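Side-chain contacts in cystathionine gamma-lyase (PDB 1N8P), which is a PLP-dependent enzyme of the Cys/Met metabolism family that holds pyridoxal-5'-phosphate and assembles from four chains: residues 16-21 / 25-30; 262-267 / 370-375; 66-71 / 182-187. All coordinates share one frame; numbering follows the deposited sequence.

Contact 1: 16-21 / 25-30; sequences GEHVDV and VIEPIS
H18 lays its imidazole over the backbone of E27, and this CH-pi contact is the tight part of the pairing. E27 CA sits 3.2 Å from the centroid of the H18 ring, 15° off the ring normal, so that one face is met almost head-on. Around this point the packing is close. H18 CG meets E27 CG at 3.4 Å as the glutamate chain runs past the ring, H18 CD2 meets P28 CD at 3.3 Å, and H18 CE1 approaches I26 C at 3.5 Å. A chi1 of 67° tucks the ring back over its own backbone and turns it to 25-30. Beyond CG the E27 chain is extended, its carboxylate plane turned 57° from the ring, and its OE1 is hydrogen-bonded to N59. The imidazole's own polar end is met from the connecting turn, where S24 OG pairs with both H18 NE2 and D20 OD1.

Between the two segments the remainder is loose. At the ring edge V25 O stays 4.0 Å from H18 CE1, and E17 and V19 are exposed to solvent. V25 and I26 point away from 16-21 and pack on other subunits, V25 on T34 of the second and both on the third. Both segments belong to the long loop between helices 8-14 and 55-67; helix 55-67 borders it through N59 and N56, helix 240-250 through H247 and W244.

Contact 2: 262-267 / 370-375; sequences LSANKI and ISVGIE
V372 points its two methyl branches at the helix 262-267, and nearly everything that touches across this contact does so through them. Its chi1 of -176° places CG1 anti to the backbone N and leaves CG2 beside that N, so that the branches part toward different residues of the helix. CG1 of V372 goes to S263 CB at 3.7 Å, while CG2 of V372 rests on A264 CB at 3.6 Å and also lies 3.8 Å from A264 CA. The small methyl of A264 lets the helix come close at this point: A264 CA and V372 CA are 5.9 Å apart, the nearest such pair of the two segments. One turn further on, I267 is extended beyond CG1 (chi2 173°) and brings its CD1 to 4.3 Å from V372 CG2, a lighter touch at the margin.

S263 joins the apolar surface with CB alone: its OG lies beside the backbone N and is hydrogen-bonded to T377 OG1, at the start of helix 377-392. That helix receives I267 as well, through L381, while I308 of the neighbouring strand meets A264, I267 and I370.

Side chains alternate along 370-372. I370 and V372 face the helix, whereas S371 faces away, where its OG bonds to G336 N and its side chain touches L335, a residue of the PLP pocket. V372 is the first residue past strand 367-371, so the helix packs over the end of that strand, within the helix-on-sheet layer characteristic of the C-terminal domain of PLP-dependent enzymes of the aminotransferase fold.

Contact 3: 66-71 / 182-187; sequences ALENAQ and LSPYIS
A buried glutamate packs its carboxylate against a proline ring: E68 OE1 lies 3.2 Å from P184 CG, the two side chains crossing at about a right angle. In addition, E68 OE2 lies 3.3 Å from S187 O, a pair of acceptors that is not hydrogen-bonded. The group gets there by a bend. E68 CG is anti to the backbone N, and a chi2 of 58° then folds the carboxylate round to the proline. Beside the carboxylate the contact is plainly apolar, with L67 CB set 3.8 Å from P184 CB and F8 of helix 8-14 touching both the leucine and the proline.

E68 is the first residue to leave helical geometry after helix 55-67. N69, with positive phi, is the C-prime residue of a Schellman motif in which N69 N bonds to A66 O at 3.1 Å. The chain therefore turns off just where the glutamate reaches across to the short, weakly bonded helix 183-186.

Neighbouring side chains are hydrogen-bonded to these oxygens. H199 NE2 pairs with E68 OE1, N179 ND2 makes weak bonds to both E68 OE1 and S187 O, and N188 ND2 makes weak ones to E68 OE2 and L67 O. The chemistry implies a buried carboxylate held by H199 of strand 196-200 and, weakly, by the two asparagines, with the carbonyl oxygen of S187 close by.

How the contacts relate
Contact 1 is a surface contact made within one loop, whereas contacts 2 and 3 are buried and join parts of the chain more than a hundred residues apart. Their chemistry follows this division: a ring over a peptide backbone in contact 1, aliphatic branches against a helix in contact 2, and in contact 3 a carboxylate and a leucine against a proline ring, the carboxylate bonded to side chains outside the contact. Shared elements tie them together. Helix 55-67 borders contact 1 and ends in contact 3, their nearest atoms about 6 Å apart; helix 253-271 carries 262-267 of contact 2 and also packs on 182-187 of contact 3. Contacts 1 and 2 both touch the third subunit, while contact 3 meets no other chain.

Contact 1: 16-21 / 25-30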
# COMPACT_ATOMS: atom_id res chain seq x y z
N GLY A 16 -17.27 13.39 3.62
CA GLY A 16 -16.11 12.72 4.16
C GLY A 16 -14.80 13.40 3.81
O GLY A 16 -13.71 12.85 4.04
N GLU A 17 -14.88 14.60 3.24
CA GLU A 17 -13.68 15.34 2.88
C GLU A 17 -12.73 15.39 4.08
O GLU A 17 -13.17 15.24 5.22
CB GLU A 17 -14.03 16.76 2.46
CG GLU A 17 -12.89 17.47 1.78
CD GLU A 17 -13.25 18.87 1.34
OE1 GLU A 17 -12.52 19.41 0.47
OE2 GLU A 17 -14.24 19.42 1.87
N HIS A 18 -11.44 15.60 3.83
CA HIS A 18 -10.46 15.62 4.92
C HIS A 18 -9.84 16.99 5.16
O HIS A 18 -10.12 17.95 4.42
CB HIS A 18 -9.34 14.61 4.63
CG HIS A 18 -8.49 14.98 3.45
ND1 HIS A 18 -9.01 15.26 2.21
CD2 HIS A 18 -7.14 15.13 3.34
CE1 HIS A 18 -8.03 15.56 1.38
NE2 HIS A 18 -6.89 15.50 2.04
N VAL A 19 -8.98 17.07 6.18
CA VAL A 19 -8.29 18.31 6.52
C VAL A 19 -6.77 18.25 6.28
O VAL A 19 -6.04 17.50 6.93
CB VAL A 19 -8.55 18.72 8.01
CG1 VAL A 19 -7.77 20.00 8.34
CG2 VAL A 19 -10.04 18.95 8.25
N ASP A 20 -6.31 19.06 5.33
CA ASP A 20 -4.89 19.12 5.00
C ASP A 20 -4.41 20.55 4.78
O ASP A 20 -4.89 21.24 3.87
CB ASP A 20 -4.59 18.32 3.73
CG ASP A 20 -3.11 18.36 3.35
OD1 ASP A 20 -2.78 17.91 2.24
OD2 ASP A 20 -2.29 18.84 4.15
N VAL A 21 -3.47 20.98 5.62
CA VAL A 21 -2.91 22.32 5.49
C VAL A 21 -2.32 22.46 4.09
O VAL A 21 -2.51 23.49 3.43
CB VAL A 21 -1.82 22.57 6.55
CG1 VAL A 21 -0.85 23.66 6.08
CG2 VAL A 21 -2.47 22.99 7.86
N VAL A 25 -6.05 17.62 -2.65
CA VAL A 25 -7.39 17.36 -3.15
C VAL A 25 -7.64 15.92 -2.76
O VAL A 25 -8.78 15.51 -2.57
CB VAL A 25 -7.48 17.48 -4.70
CG1 VAL A 25 -8.82 16.92 -5.20
CG2 VAL A 25 -7.34 18.96 -5.12
N ILE A 26 -6.57 15.15 -2.61
CA ILE A 26 -6.72 13.75 -2.24
C ILE A 26 -6.27 13.41 -0.82
O ILE A 26 -5.12 13.66 -0.43
CB ILE A 26 -6.01 12.82 -3.25
CG1 ILE A 26 -6.83 12.76 -4.54
CG2 ILE A 26 -5.84 11.40 -2.67
CD1 ILE A 26 -8.30 12.50 -4.32
N GLU A 27 -7.17 12.82 -0.05
CA GLU A 27 -6.88 12.43 1.31
C GLU A 27 -5.67 11.49 1.38
O GLU A 27 -5.64 10.46 0.71
CB GLU A 27 -8.07 11.73 1.92
CG GLU A 27 -8.00 11.64 3.42
CD GLU A 27 -8.77 10.46 3.98
OE1 GLU A 27 -8.93 10.37 5.23
OE2 GLU A 27 -9.20 9.61 3.17
N PRO A 28 -4.66 11.84 2.21
CA PRO A 28 -3.45 11.02 2.38
C PRO A 28 -3.71 9.85 3.33
O PRO A 28 -4.68 9.86 4.07
CB PRO A 28 -2.46 12.02 2.98
CG PRO A 28 -3.34 12.80 3.89
CD PRO A 28 -4.53 13.10 2.97
N ILE A 29 -2.83 8.86 3.32
CA ILE A 29 -2.98 7.69 4.17
C ILE A 29 -2.29 7.87 5.51
O ILE A 29 -1.07 7.84 5.60
CB ILE A 29 -2.43 6.42 3.49
CG1 ILE A 29 -3.24 6.14 2.22
CG2 ILE A 29 -2.50 5.23 4.45
CD1 ILE A 29 -2.86 4.87 1.46
N SER A 30 -3.08 8.02 6.56
CA SER A 30 -2.52 8.22 7.88
C SER A 30 -2.47 6.91 8.66
O SER A 30 -3.50 6.41 9.13
CB SER A 30 -3.33 9.28 8.62
OG SER A 30 -3.46 10.44 7.81

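Contact 2: 262-267 / 370-375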
# COMPACT_ATOMS: atom_id res chain seq x y z
N LEU A 262 -29.18 -2.20 -13.91
CA LEU A 262 -29.81 -2.25 -15.24
C LEU A 262 -29.47 -3.61 -15.85
O LEU A 262 -30.33 -4.32 -16.33
CB LEU A 262 -29.28 -1.15 -16.18
CG LEU A 262 -29.06 0.31 -15.75
CD1 LEU A 262 -28.91 1.06 -17.02
CD2 LEU A 262 -30.19 0.93 -14.93
N SER A 263 -28.20 -3.99 -15.81
CA SER A 263 -27.81 -5.27 -16.37
C SER A 263 -28.55 -6.45 -15.80
O SER A 263 -29.06 -7.26 -16.55
CB SER A 263 -26.31 -5.47 -16.22
OG SER A 263 -25.63 -4.69 -17.18
N ALA A 264 -28.60 -6.56 -14.47
CA ALA A 264 -29.28 -7.68 -13.79
C ALA A 264 -30.76 -7.72 -14.11
O ALA A 264 -31.36 -8.78 -14.19
CB ALA A 264 -29.07 -7.60 -12.28
N ASN A 265 -31.36 -6.55 -14.28
CA ASN A 265 -32.76 -6.47 -14.62
C ASN A 265 -32.92 -7.00 -16.03
O ASN A 265 -33.76 -7.85 -16.26
CB ASN A 265 -33.24 -5.02 -14.55
CG ASN A 265 -34.66 -4.86 -15.07
OD1 ASN A 265 -34.90 -4.79 -16.28
ND2 ASN A 265 -35.62 -4.81 -14.15
N LYS A 266 -32.11 -6.50 -16.97
CA LYS A 266 -32.17 -6.95 -18.35
C LYS A 266 -31.83 -8.43 -18.50
O LYS A 266 -32.17 -9.06 -19.51
CB LYS A 266 -31.25 -6.12 -19.25
CG LYS A 266 -31.88 -4.86 -19.80
CD LYS A 266 -30.94 -4.16 -20.77
CE LYS A 266 -30.53 -5.08 -21.91
NZ LYS A 266 -29.68 -4.40 -22.94
N ILE A 267 -31.16 -8.99 -17.51
CA ILE A 267 -30.81 -10.41 -17.53
C ILE A 267 -31.94 -11.24 -16.90
O ILE A 267 -32.19 -12.38 -17.31
CB ILE A 267 -29.49 -10.67 -16.79
CG1 ILE A 267 -28.32 -10.19 -17.65
CG2 ILE A 267 -29.33 -12.14 -16.48
CD1 ILE A 267 -26.97 -10.24 -16.94
N ILE A 370 -26.50 -15.50 -9.11
CA ILE A 370 -25.50 -14.69 -9.80
C ILE A 370 -25.41 -13.22 -9.38
O ILE A 370 -26.40 -12.54 -9.14
CB ILE A 370 -25.68 -14.76 -11.34
CG1 ILE A 370 -27.07 -14.33 -11.73
CG2 ILE A 370 -25.52 -16.19 -11.80
CD1 ILE A 370 -27.35 -14.54 -13.19
N SER A 371 -24.16 -12.78 -9.29
CA SER A 371 -23.75 -11.43 -8.91
C SER A 371 -23.33 -10.68 -10.19
O SER A 371 -22.19 -10.82 -10.66
CB SER A 371 -22.57 -11.57 -7.94
OG SER A 371 -22.20 -10.35 -7.34
N VAL A 372 -24.24 -9.92 -10.78
CA VAL A 372 -23.90 -9.18 -11.98
C VAL A 372 -22.90 -8.05 -11.71
O VAL A 372 -23.09 -7.25 -10.79
CB VAL A 372 -25.14 -8.57 -12.58
CG1 VAL A 372 -24.80 -7.89 -13.89
CG2 VAL A 372 -26.19 -9.63 -12.76
N GLY A 373 -21.82 -8.01 -12.52
CA GLY A 373 -20.78 -7.00 -12.41
C GLY A 373 -21.04 -5.81 -13.31
O GLY A 373 -22.20 -5.49 -13.58
N ILE A 374 -19.98 -5.16 -13.80
CA ILE A 374 -20.18 -3.99 -14.68
C ILE A 374 -19.64 -4.11 -16.11
O ILE A 374 -19.50 -3.10 -16.82
CB ILE A 374 -19.65 -2.66 -14.02
CG1 ILE A 374 -18.12 -2.70 -13.85
CG2 ILE A 374 -20.27 -2.48 -12.65
CD1 ILE A 374 -17.49 -1.36 -13.44
N GLU A 375 -19.35 -5.34 -16.54
CA GLU A 375 -18.89 -5.59 -17.91
C GLU A 375 -20.06 -5.18 -18.82
O GLU A 375 -21.12 -4.82 -18.34
CB GLU A 375 -18.56 -7.08 -18.12
CG GLU A 375 -17.60 -7.74 -17.10
CD GLU A 375 -18.32 -8.22 -15.86
OE1 GLU A 375 -17.79 -9.08 -15.14
OE2 GLU A 375 -19.43 -7.73 -15.59

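Contact 3: 66-71 / 182-187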
# COMPACT_ATOMS: atom_id res chain seq x y z
N ALA A 66 -23.36 9.70 5.50
CA ALA A 66 -23.99 10.66 4.59
C ALA A 66 -24.72 9.96 3.48
O ALA A 66 -25.83 10.34 3.12
CB ALA A 66 -22.94 11.59 3.98
N LEU A 67 -24.10 8.94 2.90
CA LEU A 67 -24.76 8.26 1.79
C LEU A 67 -25.94 7.48 2.37
O LEU A 67 -26.95 7.25 1.70
CB LEU A 67 -23.78 7.31 1.07
CG LEU A 67 -22.47 7.87 0.49
CD1 LEU A 67 -21.75 6.73 -0.21
CD2 LEU A 67 -22.72 9.00 -0.49
N GLU A 68 -25.82 7.11 3.64
CA GLU A 68 -26.88 6.37 4.29
C GLU A 68 -27.91 7.29 4.93
O GLU A 68 -28.72 6.84 5.75
CB GLU A 68 -26.31 5.44 5.33
CG GLU A 68 -27.19 4.25 5.60
CD GLU A 68 -27.44 3.44 4.33
OE1 GLU A 68 -26.51 2.76 3.86
OE2 GLU A 68 -28.58 3.49 3.80
N ASN A 69 -27.89 8.57 4.56
CA ASN A 69 -28.81 9.59 5.09
C ASN A 69 -28.84 9.44 6.58
O ASN A 69 -29.91 9.39 7.16
CB ASN A 69 -30.22 9.40 4.56
CG ASN A 69 -31.14 10.55 4.95
OD1 ASN A 69 -30.72 11.70 4.97
ND2 ASN A 69 -32.41 10.24 5.24
N ALA A 70 -27.68 9.38 7.19
CA ALA A 70 -27.60 9.18 8.63
C ALA A 70 -26.66 10.14 9.35
O ALA A 70 -25.73 10.70 8.78
CB ALA A 70 -27.19 7.74 8.92
N GLN A 71 -26.91 10.30 10.63
CA GLN A 71 -26.10 11.18 11.43
C GLN A 71 -24.76 10.56 11.80
O GLN A 71 -23.74 11.25 11.84
CB GLN A 71 -26.87 11.57 12.70
CG GLN A 71 -28.00 12.58 12.46
CD GLN A 71 -27.46 13.94 12.12
OE1 GLN A 71 -26.74 14.55 12.91
NE2 GLN A 71 -27.80 14.43 10.92
N LEU A 182 -28.05 -4.16 -1.51
CA LEU A 182 -28.61 -3.08 -2.31
C LEU A 182 -27.69 -1.86 -2.25
O LEU A 182 -27.58 -1.14 -3.23
CB LEU A 182 -30.00 -2.70 -1.81
CG LEU A 182 -31.12 -3.73 -2.01
CD1 LEU A 182 -32.40 -3.21 -1.34
CD2 LEU A 182 -31.38 -3.96 -3.50
N SER A 183 -27.02 -1.66 -1.12
CA SER A 183 -26.08 -0.54 -0.94
C SER A 183 -26.71 0.84 -0.73
O SER A 183 -27.80 1.10 -1.21
CB SER A 183 -25.21 -0.40 -2.15
OG SER A 183 -25.85 0.54 -2.99
N PRO A 184 -26.01 1.75 -0.05
CA PRO A 184 -26.58 3.08 0.14
C PRO A 184 -27.34 3.62 -1.08
O PRO A 184 -28.42 4.15 -0.96
CB PRO A 184 -25.34 3.93 0.48
CG PRO A 184 -24.55 2.96 1.35
CD PRO A 184 -24.67 1.66 0.58
N TYR A 185 -26.81 3.43 -2.27
CA TYR A 185 -27.45 3.95 -3.47
C TYR A 185 -28.92 3.56 -3.69
O TYR A 185 -29.77 4.41 -3.84
CB TYR A 185 -26.62 3.56 -4.73
CG TYR A 185 -27.15 4.24 -5.98
CD1 TYR A 185 -27.19 5.63 -6.06
CD2 TYR A 185 -27.68 3.50 -7.04
CE1 TYR A 185 -27.75 6.28 -7.14
CE2 TYR A 185 -28.24 4.14 -8.13
CZ TYR A 185 -28.28 5.55 -8.17
OH TYR A 185 -28.85 6.25 -9.22
N ILE A 186 -29.20 2.27 -3.73
CA ILE A 186 -30.53 1.76 -3.97
C ILE A 186 -31.51 1.96 -2.82
O ILE A 186 -32.69 2.11 -3.06
CB ILE A 186 -30.50 0.24 -4.30
CG1 ILE A 186 -29.71 0.00 -5.59
CG2 ILE A 186 -31.97 -0.32 -4.42
CD1 ILE A 186 -29.64 -1.44 -5.98
N SER A 187 -31.03 1.97 -1.59
CA SER A 187 -31.94 2.11 -0.47
C SER A 187 -31.34 2.67 0.80
O SER A 187 -30.14 2.56 1.05
CB SER A 187 -32.57 0.77 -0.19
OG SER A 187 -33.49 0.86 0.89